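Local coordinates for arylesterase (Sulfolobus solfataricus, PDB 5L2P), which hydrolyses aromatic esters, p-nitrophenyl fatty-acid esters and organophosphates such as paraoxon, with broad substrate specificity, at residues A[126-137]-A[164-174]; A[62-70]-A[91-102]. All blocks are in the same frame, centred on the assembly; numbering follows the deposited sequence.

Contact 1 of 2, residues A[126-137]-A[164-174]; sequences VYDCFNAIVWAR and ATSLLARDNKL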
loop_
_atom_site.group_PDB
_atom_site.type_symbol
_atom_site.label_atom_id
_atom_site.label_comp_id
_atom_site.label_asym_id
_atom_site.label_seq_id
_atom_site.Cartn_x
_atom_site.Cartn_y
_atom_site.Cartn_z
ATOM N N VAL A 126 -10.453 13.984 -28.633
ATOM C CA VAL A 126 -11.681 13.624 -27.921
ATOM C C VAL A 126 -12.882 13.743 -28.842
ATOM O O VAL A 126 -13.761 12.867 -28.873
ATOM C CB VAL A 126 -11.913 14.496 -26.673
ATOM C CG1 VAL A 126 -13.214 14.087 -25.980
ATOM C CG2 VAL A 126 -10.714 14.381 -25.731
ATOM N N TYR A 127 -12.925 14.838 -29.586
ATOM C CA TYR A 127 -14.021 15.044 -30.542
ATOM C C TYR A 127 -13.960 14.135 -31.769
ATOM O O TYR A 127 -15.022 13.758 -32.282
ATOM C CB TYR A 127 -14.118 16.507 -30.943
ATOM C CG TYR A 127 -14.699 17.347 -29.833
ATOM C CD1 TYR A 127 -16.021 17.157 -29.419
ATOM C CD2 TYR A 127 -13.934 18.311 -29.179
ATOM C CE1 TYR A 127 -16.557 17.896 -28.381
ATOM C CE2 TYR A 127 -14.479 19.079 -28.143
ATOM C CZ TYR A 127 -15.785 18.853 -27.749
ATOM O OH TYR A 127 -16.355 19.572 -26.746
ATOM N N ASP A 128 -12.756 13.770 -32.212
ATOM C CA ASP A 128 -12.632 12.804 -33.305
ATOM C C ASP A 128 -13.224 11.465 -32.905
ATOM O O ASP A 128 -13.920 10.827 -33.706
ATOM C CB ASP A 128 -11.159 12.577 -33.735
ATOM C CG ASP A 128 -10.625 13.676 -34.642
ATOM O OD1 ASP A 128 -11.355 14.631 -34.967
ATOM O OD2 ASP A 128 -9.438 13.610 -34.991
ATOM N N CYS A 129 -12.930 11.034 -31.669
ATOM C CA CYS A 129 -13.422 9.755 -31.193
ATOM C C CYS A 129 -14.924 9.818 -30.988
ATOM O O CYS A 129 -15.625 8.853 -31.292
ATOM C CB CYS A 129 -12.719 9.351 -29.915
ATOM S SG CYS A 129 -10.971 8.866 -30.088
ATOM N N PHE A 130 -15.430 10.953 -30.511
ATOM C CA PHE A 130 -16.861 11.069 -30.225
ATOM C C PHE A 130 -17.648 11.099 -31.516
ATOM O O PHE A 130 -18.674 10.425 -31.619
ATOM C CB PHE A 130 -17.161 12.297 -29.358
ATOM C CG PHE A 130 -18.625 12.550 -29.133
ATOM C CD1 PHE A 130 -19.357 11.727 -28.293
ATOM C CD2 PHE A 130 -19.270 13.641 -29.740
ATOM C CE1 PHE A 130 -20.705 11.980 -28.044
ATOM C CE2 PHE A 130 -20.621 13.889 -29.507
ATOM C CZ PHE A 130 -21.347 13.057 -28.665
ATOM N N ASN A 131 -17.179 11.865 -32.502
ATOM C CA ASN A 131 -17.796 11.879 -33.859
ATOM C C ASN A 131 -17.812 10.516 -34.532
ATOM O O ASN A 131 -18.748 10.200 -35.257
ATOM C CB ASN A 131 -17.140 12.913 -34.800
ATOM C CG ASN A 131 -17.428 14.349 -34.365
ATOM O OD1 ASN A 131 -18.438 14.634 -33.700
ATOM N ND2 ASN A 131 -16.519 15.255 -34.702
ATOM N N ALA A 132 -16.781 9.707 -34.301
ATOM C CA ALA A 132 -16.776 8.319 -34.802
ATOM C C ALA A 132 -17.890 7.457 -34.136
ATOM O O ALA A 132 -18.484 6.617 -34.792
ATOM C CB ALA A 132 -15.410 7.705 -34.610
ATOM N N ILE A 133 -18.182 7.685 -32.860
ATOM C CA ILE A 133 -19.298 6.984 -32.176
ATOM C C ILE A 133 -20.644 7.419 -32.748
ATOM O O ILE A 133 -21.510 6.584 -33.008
ATOM C CB ILE A 133 -19.314 7.250 -30.651
ATOM C CG1 ILE A 133 -18.060 6.712 -29.985
ATOM C CG2 ILE A 133 -20.560 6.662 -29.958
ATOM C CD1 ILE A 133 -17.937 7.200 -28.560
ATOM N N VAL A 134 -20.806 8.728 -32.932
ATOM C CA VAL A 134 -22.016 9.267 -33.546
ATOM C C VAL A 134 -22.199 8.725 -34.968
ATOM O O VAL A 134 -23.293 8.347 -35.340
ATOM C CB VAL A 134 -21.971 10.811 -33.582
ATOM C CG1 VAL A 134 -23.105 11.403 -34.405
ATOM C CG2 VAL A 134 -21.974 11.356 -32.171
ATOM N N TRP A 135 -21.115 8.652 -35.743
ATOM C CA TRP A 135 -21.163 8.048 -37.107
ATOM C C TRP A 135 -21.620 6.605 -37.066
ATOM O O TRP A 135 -22.457 6.217 -37.840
ATOM C CB TRP A 135 -19.793 8.152 -37.793
ATOM C CG TRP A 135 -19.732 7.522 -39.108
ATOM C CD1 TRP A 135 -19.998 8.116 -40.282
ATOM C CD2 TRP A 135 -19.418 6.150 -39.406
ATOM N NE1 TRP A 135 -19.888 7.210 -41.305
ATOM C CE2 TRP A 135 -19.521 5.999 -40.798
ATOM C CE3 TRP A 135 -19.083 5.042 -38.638
ATOM C CZ2 TRP A 135 -19.291 4.789 -41.449
ATOM C CZ3 TRP A 135 -18.894 3.814 -39.283
ATOM C CH2 TRP A 135 -18.981 3.704 -40.680
ATOM N N ALA A 136 -21.067 5.810 -36.163
ATOM C CA ALA A 136 -21.452 4.392 -36.023
ATOM C C ALA A 136 -22.925 4.229 -35.670
ATOM O O ALA A 136 -23.609 3.323 -36.188
ATOM C CB ALA A 136 -20.605 3.729 -34.952
ATOM N N ARG A 137 -23.416 5.088 -34.771
ATOM C CA ARG A 137 -24.831 5.042 -34.381
ATOM C C ARG A 137 -25.727 5.428 -35.550
ATOM O O ARG A 137 -26.736 4.782 -35.788
ATOM C CB ARG A 137 -25.105 5.965 -33.189
ATOM C CG ARG A 137 -26.472 5.804 -32.617
ATOM C CD ARG A 137 -26.786 6.946 -31.687
ATOM N NE ARG A 137 -26.942 8.190 -32.427
ATOM C CZ ARG A 137 -27.289 9.337 -31.856
ATOM N NH1 ARG A 137 -27.502 9.381 -30.538
ATOM N NH2 ARG A 137 -27.417 10.441 -32.599
ATOM N N ALA A 164 -13.377 10.335 -21.364
ATOM C CA ALA A 164 -13.765 11.669 -21.873
ATOM C C ALA A 164 -15.020 11.594 -22.752
ATOM O O ALA A 164 -15.899 12.421 -22.655
ATOM C CB ALA A 164 -12.609 12.296 -22.640
ATOM N N THR A 165 -15.057 10.600 -23.624
ATOM C CA THR A 165 -16.182 10.306 -24.485
ATOM C C THR A 165 -17.463 10.047 -23.749
ATOM O O THR A 165 -18.533 10.360 -24.244
ATOM C CB THR A 165 -15.859 8.997 -25.230
ATOM O OG1 THR A 165 -14.851 9.260 -26.220
ATOM C CG2 THR A 165 -17.048 8.351 -25.870
ATOM N N SER A 166 -17.355 9.358 -22.627
ATOM C CA SER A 166 -18.526 9.018 -21.813
ATOM C C SER A 166 -19.177 10.278 -21.245
ATOM O O SER A 166 -20.391 10.339 -21.116
ATOM C CB SER A 166 -18.126 8.113 -20.656
ATOM O OG SER A 166 -17.759 6.831 -21.119
ATOM N N LEU A 167 -18.362 11.274 -20.916
ATOM C CA LEU A 167 -18.875 12.553 -20.446
ATOM C C LEU A 167 -19.586 13.338 -21.531
ATOM O O LEU A 167 -20.634 13.958 -21.266
ATOM C CB LEU A 167 -17.738 13.409 -19.893
ATOM C CG LEU A 167 -16.990 12.867 -18.667
ATOM C CD1 LEU A 167 -15.812 13.777 -18.306
ATOM C CD2 LEU A 167 -17.982 12.775 -17.528
ATOM N N LEU A 168 -19.020 13.333 -22.747
ATOM C CA LEU A 168 -19.672 13.929 -23.905
ATOM C C LEU A 168 -20.943 13.174 -24.252
ATOM O O LEU A 168 -21.933 13.779 -24.677
ATOM C CB LEU A 168 -18.758 13.913 -25.117
ATOM C CG LEU A 168 -17.624 14.921 -25.134
ATOM C CD1 LEU A 168 -16.816 14.773 -26.402
ATOM C CD2 LEU A 168 -18.164 16.328 -25.067
ATOM N N ALA A 169 -20.909 11.857 -24.096
ATOM C CA ALA A 169 -22.062 11.029 -24.437
ATOM C C ALA A 169 -23.225 11.383 -23.532
ATOM O O ALA A 169 -24.363 11.474 -23.973
ATOM C CB ALA A 169 -21.733 9.548 -24.297
ATOM N N ARG A 170 -22.913 11.619 -22.259
ATOM C CA ARG A 170 -23.909 12.002 -21.276
ATOM C C ARG A 170 -24.450 13.405 -21.533
ATOM O O ARG A 170 -25.649 13.618 -21.473
ATOM C CB ARG A 170 -23.330 11.905 -19.869
ATOM C CG ARG A 170 -24.350 12.158 -18.787
ATOM C CD ARG A 170 -23.693 12.136 -17.420
ATOM N NE ARG A 170 -22.750 13.239 -17.267
ATOM C CZ ARG A 170 -21.915 13.378 -16.248
ATOM N NH1 ARG A 170 -21.853 12.469 -15.288
ATOM N NH2 ARG A 170 -21.113 14.424 -16.200
ATOM N N ASP A 171 -23.570 14.363 -21.816
ATOM C CA ASP A 171 -23.986 15.730 -22.195
ATOM C C ASP A 171 -24.971 15.743 -23.349
ATOM O O ASP A 171 -25.946 16.483 -23.342
ATOM C CB ASP A 171 -22.777 16.574 -22.620
ATOM C CG ASP A 171 -21.841 16.934 -21.453
ATOM O OD1 ASP A 171 -22.203 16.701 -20.266
ATOM O OD2 ASP A 171 -20.730 17.457 -21.741
ATOM N N ASN A 172 -24.693 14.932 -24.359
ATOM C CA ASN A 172 -25.482 14.903 -25.587
ATOM C C ASN A 172 -26.567 13.842 -25.580
ATOM O O ASN A 172 -27.186 13.603 -26.607
ATOM C CB ASN A 172 -24.535 14.701 -26.771
ATOM C CG ASN A 172 -23.658 15.888 -26.977
ATOM O OD1 ASN A 172 -24.105 16.890 -27.497
ATOM N ND2 ASN A 172 -22.426 15.804 -26.536
ATOM N N LYS A 173 -26.780 13.208 -24.430
ATOM C CA LYS A 173 -27.790 12.163 -24.268
ATOM C C LYS A 173 -27.642 11.012 -25.280
ATOM O O LYS A 173 -28.628 10.427 -25.732
ATOM C CB LYS A 173 -29.188 12.770 -24.342
ATOM C CG LYS A 173 -29.334 14.041 -23.519
ATOM C CD LYS A 173 -30.738 14.614 -23.653
ATOM C CE LYS A 173 -31.107 15.000 -25.091
ATOM N NZ LYS A 173 -32.368 15.778 -25.116
ATOM N N LEU A 174 -26.398 10.691 -25.613
ATOM C CA LEU A 174 -26.089 9.539 -26.444
ATOM C C LEU A 174 -25.849 8.347 -25.507
ATOM O O LEU A 174 -24.996 8.404 -24.616
ATOM C CB LEU A 174 -24.851 9.841 -27.300
ATOM C CG LEU A 174 -24.411 8.792 -28.341
ATOM C CD1 LEU A 174 -23.697 9.462 -29.511
ATOM C CD2 LEU A 174 -23.492 7.715 -27.783
#
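Phe130 and Leu168 lie at the heart of a helix-helix packing in the alpha/beta hydrolase fold, where helix 124-138 crosses helix 157-171, the helix that follows Ser156, the inferred nucleophile. The segment axes approach to 9.7 Å at a crossing angle of -56°. Phe130 holds CG anti to its backbone N (chi1 175°), which carries the ring across to the neighbouring helix. Leu168 CB sits over one ring face in a CH-pi contact, 4.1 Å from the centroid, while Val134 CG2, one turn along the same helix as Phe130, lies over the opposite face near the rim. The ring is thus sandwiched between aliphatic groups. Leu168 CD1 touches both Val126 and Tyr127, 3.7 Å from Val126 CG1 and equally close to Tyr127 CE1, and Ala164 CB packs on the same Val126 methyl. At the far end of the ring, Asn172 ND2 lies 3.6 Å from Phe130 CZ. That amide is held by a bond from ND2 to Leu168 O (2.8 Å), a carbonyl that Asn172 N reaches from the other face of its plane. A Schellman motif with Lys173 at C-prime then ends the helix and turns Leu174 back toward helix 124-138. Its two methyls part: CD1 meets Val134 CG2 at 3.7 Å and lies over a face of the Arg137 guanidinium, whereas CD2 meets Ile133 CG2 at 3.8 Å. Cys129 and Ile133 continue inward to strand 77-81. The arrangement is that of two helices flanking the strand that leads to the inferred nucleophile, on one face of an alpha/beta hydrolase sheet.

Contact 2 of 2, residues A[62-70]-A[91-102]; sequences LPIRIYSPI and IETEDAISRILS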
loop_
_atom_site.group_PDB
_atom_site.type_symbol
_atom_site.label_atom_id
_atom_site.label_comp_id
_atom_site.label_asym_id
_atom_site.label_seq_id
_atom_site.Cartn_x
_atom_site.Cartn_y
_atom_site.Cartn_z
ATOM N N LEU A 62 -11.598 11.048 -41.389
ATOM C CA LEU A 62 -11.124 10.246 -40.249
ATOM C C LEU A 62 -11.049 8.762 -40.601
ATOM O O LEU A 62 -12.077 8.139 -40.825
ATOM C CB LEU A 62 -12.045 10.459 -39.049
ATOM C CG LEU A 62 -11.879 9.614 -37.792
ATOM C CD1 LEU A 62 -10.489 9.824 -37.269
ATOM C CD2 LEU A 62 -12.918 10.062 -36.760
ATOM N N PRO A 63 -9.832 8.196 -40.662
ATOM C CA PRO A 63 -9.738 6.790 -41.070
ATOM C C PRO A 63 -10.235 5.838 -39.963
ATOM O O PRO A 63 -9.968 6.063 -38.798
ATOM C CB PRO A 63 -8.232 6.574 -41.341
ATOM C CG PRO A 63 -7.627 7.921 -41.311
ATOM C CD PRO A 63 -8.510 8.807 -40.469
ATOM N N ILE A 64 -10.942 4.789 -40.358
ATOM C CA ILE A 64 -11.336 3.734 -39.462
ATOM C C ILE A 64 -11.095 2.368 -40.083
ATOM O O ILE A 64 -10.932 2.254 -41.282
ATOM C CB ILE A 64 -12.830 3.853 -39.058
ATOM C CG1 ILE A 64 -13.723 3.828 -40.279
ATOM C CG2 ILE A 64 -13.061 5.147 -38.298
ATOM C CD1 ILE A 64 -15.199 3.679 -39.909
ATOM N N ARG A 65 -11.053 1.338 -39.232
ATOM C CA ARG A 65 -11.007 -0.036 -39.699
ATOM C C ARG A 65 -12.145 -0.795 -39.002
ATOM O O ARG A 65 -12.269 -0.766 -37.789
ATOM C CB ARG A 65 -9.668 -0.673 -39.379
ATOM C CG ARG A 65 -9.469 -2.035 -40.075
ATOM C CD ARG A 65 -8.135 -2.731 -39.738
ATOM N NE ARG A 65 -6.939 -1.959 -40.025
ATOM C CZ ARG A 65 -6.324 -1.933 -41.185
ATOM N NH1 ARG A 65 -6.788 -2.648 -42.194
ATOM N NH2 ARG A 65 -5.245 -1.188 -41.327
ATOM N N ILE A 66 -12.973 -1.468 -39.789
ATOM C CA ILE A 66 -14.058 -2.286 -39.282
ATOM C C ILE A 66 -13.633 -3.752 -39.263
ATOM O O ILE A 66 -13.259 -4.302 -40.324
ATOM C CB ILE A 66 -15.312 -2.251 -40.179
ATOM C CG1 ILE A 66 -15.627 -0.841 -40.721
ATOM C CG2 ILE A 66 -16.503 -2.832 -39.420
ATOM C CD1 ILE A 66 -15.568 0.267 -39.668
ATOM N N TYR A 67 -13.715 -4.376 -38.066
ATOM C CA TYR A 67 -13.391 -5.797 -37.912
ATOM C C TYR A 67 -14.647 -6.615 -37.778
ATOM O O TYR A 67 -15.468 -6.314 -36.947
ATOM C CB TYR A 67 -12.530 -6.028 -36.693
ATOM C CG TYR A 67 -11.215 -5.301 -36.682
ATOM C CD1 TYR A 67 -11.131 -3.950 -36.365
ATOM C CD2 TYR A 67 -10.053 -5.954 -36.952
ATOM C CE1 TYR A 67 -9.900 -3.293 -36.349
ATOM C CE2 TYR A 67 -8.837 -5.303 -36.968
ATOM C CZ TYR A 67 -8.771 -3.977 -36.650
ATOM O OH TYR A 67 -7.577 -3.321 -36.582
ATOM N N SER A 68 -14.782 -7.660 -38.589
ATOM C CA SER A 68 -15.857 -8.615 -38.431
ATOM C C SER A 68 -15.288 -9.889 -37.856
ATOM O O SER A 68 -14.279 -10.355 -38.346
ATOM C CB SER A 68 -16.483 -8.944 -39.765
ATOM O OG SER A 68 -16.924 -7.786 -40.406
ATOM N N PRO A 69 -15.935 -10.453 -36.809
ATOM C CA PRO A 69 -15.375 -11.617 -36.131
ATOM C C PRO A 69 -15.450 -12.886 -36.964
ATOM O O PRO A 69 -16.177 -12.940 -37.934
ATOM C CB PRO A 69 -16.252 -11.741 -34.875
ATOM C CG PRO A 69 -17.555 -11.195 -35.288
ATOM C CD PRO A 69 -17.223 -10.058 -36.217
ATOM N N ILE A 70 -14.679 -13.894 -36.580
ATOM C CA ILE A 70 -14.739 -15.215 -37.191
ATOM C C ILE A 70 -16.147 -15.769 -37.085
ATOM O O ILE A 70 -16.673 -16.312 -38.041
ATOM C CB ILE A 70 -13.769 -16.215 -36.490
ATOM C CG1 ILE A 70 -12.312 -15.848 -36.756
ATOM C CG2 ILE A 70 -13.988 -17.636 -36.970
ATOM C CD1 ILE A 70 -11.851 -16.049 -38.198
ATOM N N ILE A 91 -4.336 2.624 -35.595
ATOM C CA ILE A 91 -5.047 1.390 -35.841
ATOM C C ILE A 91 -4.102 0.194 -36.020
ATOM O O ILE A 91 -4.396 -0.894 -35.547
ATOM C CB ILE A 91 -5.934 1.520 -37.086
ATOM C CG1 ILE A 91 -7.040 2.539 -36.823
ATOM C CG2 ILE A 91 -6.604 0.191 -37.426
ATOM C CD1 ILE A 91 -7.665 3.095 -38.080
ATOM N N GLU A 92 -2.962 0.399 -36.677
ATOM C CA GLU A 92 -2.015 -0.697 -36.891
ATOM C C GLU A 92 -1.358 -1.171 -35.592
ATOM O O GLU A 92 -1.077 -2.349 -35.402
ATOM C CB GLU A 92 -0.923 -0.249 -37.884
ATOM C CG GLU A 92 -1.461 0.035 -39.276
ATOM C CD GLU A 92 -1.866 -1.238 -40.055
ATOM O OE1 GLU A 92 -1.622 -2.381 -39.571
ATOM O OE2 GLU A 92 -2.450 -1.106 -41.163
ATOM N N THR A 93 -1.081 -0.230 -34.707
ATOM C CA THR A 93 -0.353 -0.551 -33.467
ATOM C C THR A 93 -1.170 -1.401 -32.486
ATOM O O THR A 93 -0.592 -2.190 -31.747
ATOM C CB THR A 93 0.130 0.720 -32.736
ATOM O OG1 THR A 93 -1.003 1.506 -32.360
ATOM C CG2 THR A 93 1.089 1.520 -33.623
ATOM N N GLU A 94 -2.487 -1.231 -32.497
ATOM C CA GLU A 94 -3.368 -2.049 -31.705
ATOM C C GLU A 94 -4.294 -2.932 -32.554
ATOM O O GLU A 94 -5.362 -3.363 -32.106
ATOM C CB GLU A 94 -4.163 -1.146 -30.741
ATOM C CG GLU A 94 -3.280 -0.647 -29.604
ATOM C CD GLU A 94 -4.008 0.192 -28.560
ATOM O OE1 GLU A 94 -5.246 0.034 -28.369
ATOM O OE2 GLU A 94 -3.326 1.026 -27.920
ATOM N N ASP A 95 -3.868 -3.240 -33.773
ATOM C CA ASP A 95 -4.626 -4.128 -34.674
ATOM C C ASP A 95 -4.844 -5.512 -34.063
ATOM O O ASP A 95 -5.930 -6.070 -34.139
ATOM C CB ASP A 95 -3.888 -4.219 -36.008
ATOM C CG ASP A 95 -4.626 -5.077 -37.039
ATOM O OD1 ASP A 95 -5.546 -4.587 -37.714
ATOM O OD2 ASP A 95 -4.286 -6.268 -37.178
ATOM N N ALA A 96 -3.794 -6.061 -33.471
ATOM C CA ALA A 96 -3.833 -7.396 -32.840
ATOM C C ALA A 96 -4.822 -7.455 -31.662
ATOM O O ALA A 96 -5.482 -8.491 -31.465
ATOM C CB ALA A 96 -2.439 -7.832 -32.365
ATOM N N ILE A 97 -4.927 -6.349 -30.921
ATOM C CA ILE A 97 -5.915 -6.248 -29.852
ATOM C C ILE A 97 -7.336 -6.259 -30.403
ATOM O O ILE A 97 -8.208 -6.960 -29.854
ATOM C CB ILE A 97 -5.726 -5.024 -28.965
ATOM C CG1 ILE A 97 -4.309 -5.020 -28.350
ATOM C CG2 ILE A 97 -6.755 -5.029 -27.836
ATOM C CD1 ILE A 97 -3.880 -6.299 -27.632
ATOM N N SER A 98 -7.559 -5.491 -31.478
ATOM C CA SER A 98 -8.884 -5.386 -32.070
ATOM C C SER A 98 -9.379 -6.723 -32.562
ATOM O O SER A 98 -10.558 -7.015 -32.446
ATOM C CB SER A 98 -8.882 -4.398 -33.223
ATOM O OG SER A 98 -8.336 -3.137 -32.851
ATOM N N ARG A 99 -8.473 -7.513 -33.139
ATOM C CA ARG A 99 -8.800 -8.843 -33.667
ATOM C C ARG A 99 -9.203 -9.809 -32.561
ATOM O O ARG A 99 -10.210 -10.493 -32.678
ATOM C CB ARG A 99 -7.610 -9.458 -34.427
ATOM C CG ARG A 99 -7.325 -8.788 -35.725
ATOM C CD ARG A 99 -5.858 -8.952 -36.161
ATOM N NE ARG A 99 -5.696 -8.565 -37.543
ATOM C CZ ARG A 99 -6.073 -9.314 -38.569
ATOM N NH1 ARG A 99 -6.590 -10.501 -38.388
ATOM N NH2 ARG A 99 -5.901 -8.889 -39.811
ATOM N N ILE A 100 -8.392 -9.888 -31.507
ATOM C CA ILE A 100 -8.719 -10.735 -30.359
ATOM C C ILE A 100 -10.020 -10.265 -29.700
ATOM O O ILE A 100 -10.843 -11.087 -29.274
ATOM C CB ILE A 100 -7.606 -10.742 -29.320
ATOM C CG1 ILE A 100 -6.334 -11.364 -29.901
ATOM C CG2 ILE A 100 -8.009 -11.544 -28.087
ATOM C CD1 ILE A 100 -5.083 -11.016 -29.106
ATOM N N LEU A 101 -10.224 -8.949 -29.631
ATOM C CA LEU A 101 -11.393 -8.402 -28.958
ATOM C C LEU A 101 -12.669 -8.742 -29.700
ATOM O O LEU A 101 -13.684 -9.156 -29.089
ATOM C CB LEU A 101 -11.257 -6.885 -28.773
ATOM C CG LEU A 101 -12.394 -6.185 -27.991
ATOM C CD1 LEU A 101 -12.506 -6.634 -26.540
ATOM C CD2 LEU A 101 -12.146 -4.700 -28.086
ATOM N N SER A 102 -12.604 -8.570 -31.008
ATOM C CA SER A 102 -13.707 -8.904 -31.911
ATOM C C SER A 102 -14.117 -10.377 -31.802
ATOM O O SER A 102 -15.289 -10.695 -31.732
ATOM C CB SER A 102 -13.299 -8.574 -33.364
ATOM O OG SER A 102 -14.364 -8.806 -34.282
#
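Tyr67 reaches out of strand 61-68 into a salt-bridge network of Arg65, Glu92, Asp95 and Arg99, donating from its OH to Asp95 OD1 at 2.6 Å. The hydroxyl meets this oxygen from above the carboxylate plane, 43° out of it. Asp95 OD2 takes Arg99 NE at 2.7 Å on its syn side, so both carboxylate oxygens are engaged; Arg99 NH1 is hydrogen-bonded to Asp45 O. Arg65, its chain bent at chi3 (-57°), joins NH2 to Glu92 OE2 at 2.8 Å; its link to Asp95 OD1 is long and purely electrostatic, and its NH1 pairs with Asp52 on strand 49-56. Ser98 CB lies over one face of the Tyr67 ring, 3.6 Å from the centroid, with Ser98 OG bonded to His80. A phenylalanine in place of Tyr67 would probably keep this CH-pi contact but leave Asp95 OD1 without its hydroxyl donor. Ile91 CG2 nestles against Arg65 CB and the edge of its guanidinium (3.4 Å from NE). At the other end Pro69 CB makes plain van der Waals contact with Ser102 OG (3.5 Å), which is hydrogen-bonded to Cys107 O. Helix 95-105 covers strand 61-68 within the beta-alpha-beta crossover from strand 77-81 to strand 108-112 of the alpha/beta hydrolase fold.

Overall arrangement
The two contacts lie on opposite faces of the central mixed sheet, their centres about 19 Å apart, and both segments of contact 2 precede those of contact 1 in the sequence. Strand 61-68 joins them. Arg65 and Tyr67 face helix 95-105, whereas Leu62 and Ile64 pack against helix 124-138 on the other side, with Ile64 CD1 3.7 Å from Trp135 CZ3 and Leu62 CD2 against Ala132. Contact 1 is mainly apolar side-chain packing between helices of one layer; contact 2 joins a helix to the sheet and centres on a salt-bridge network. Both belong to the three-layer alpha/beta/alpha sandwich that also holds the inferred catalytic residues Ser156, Asp251 and His281, and both lie away from that site.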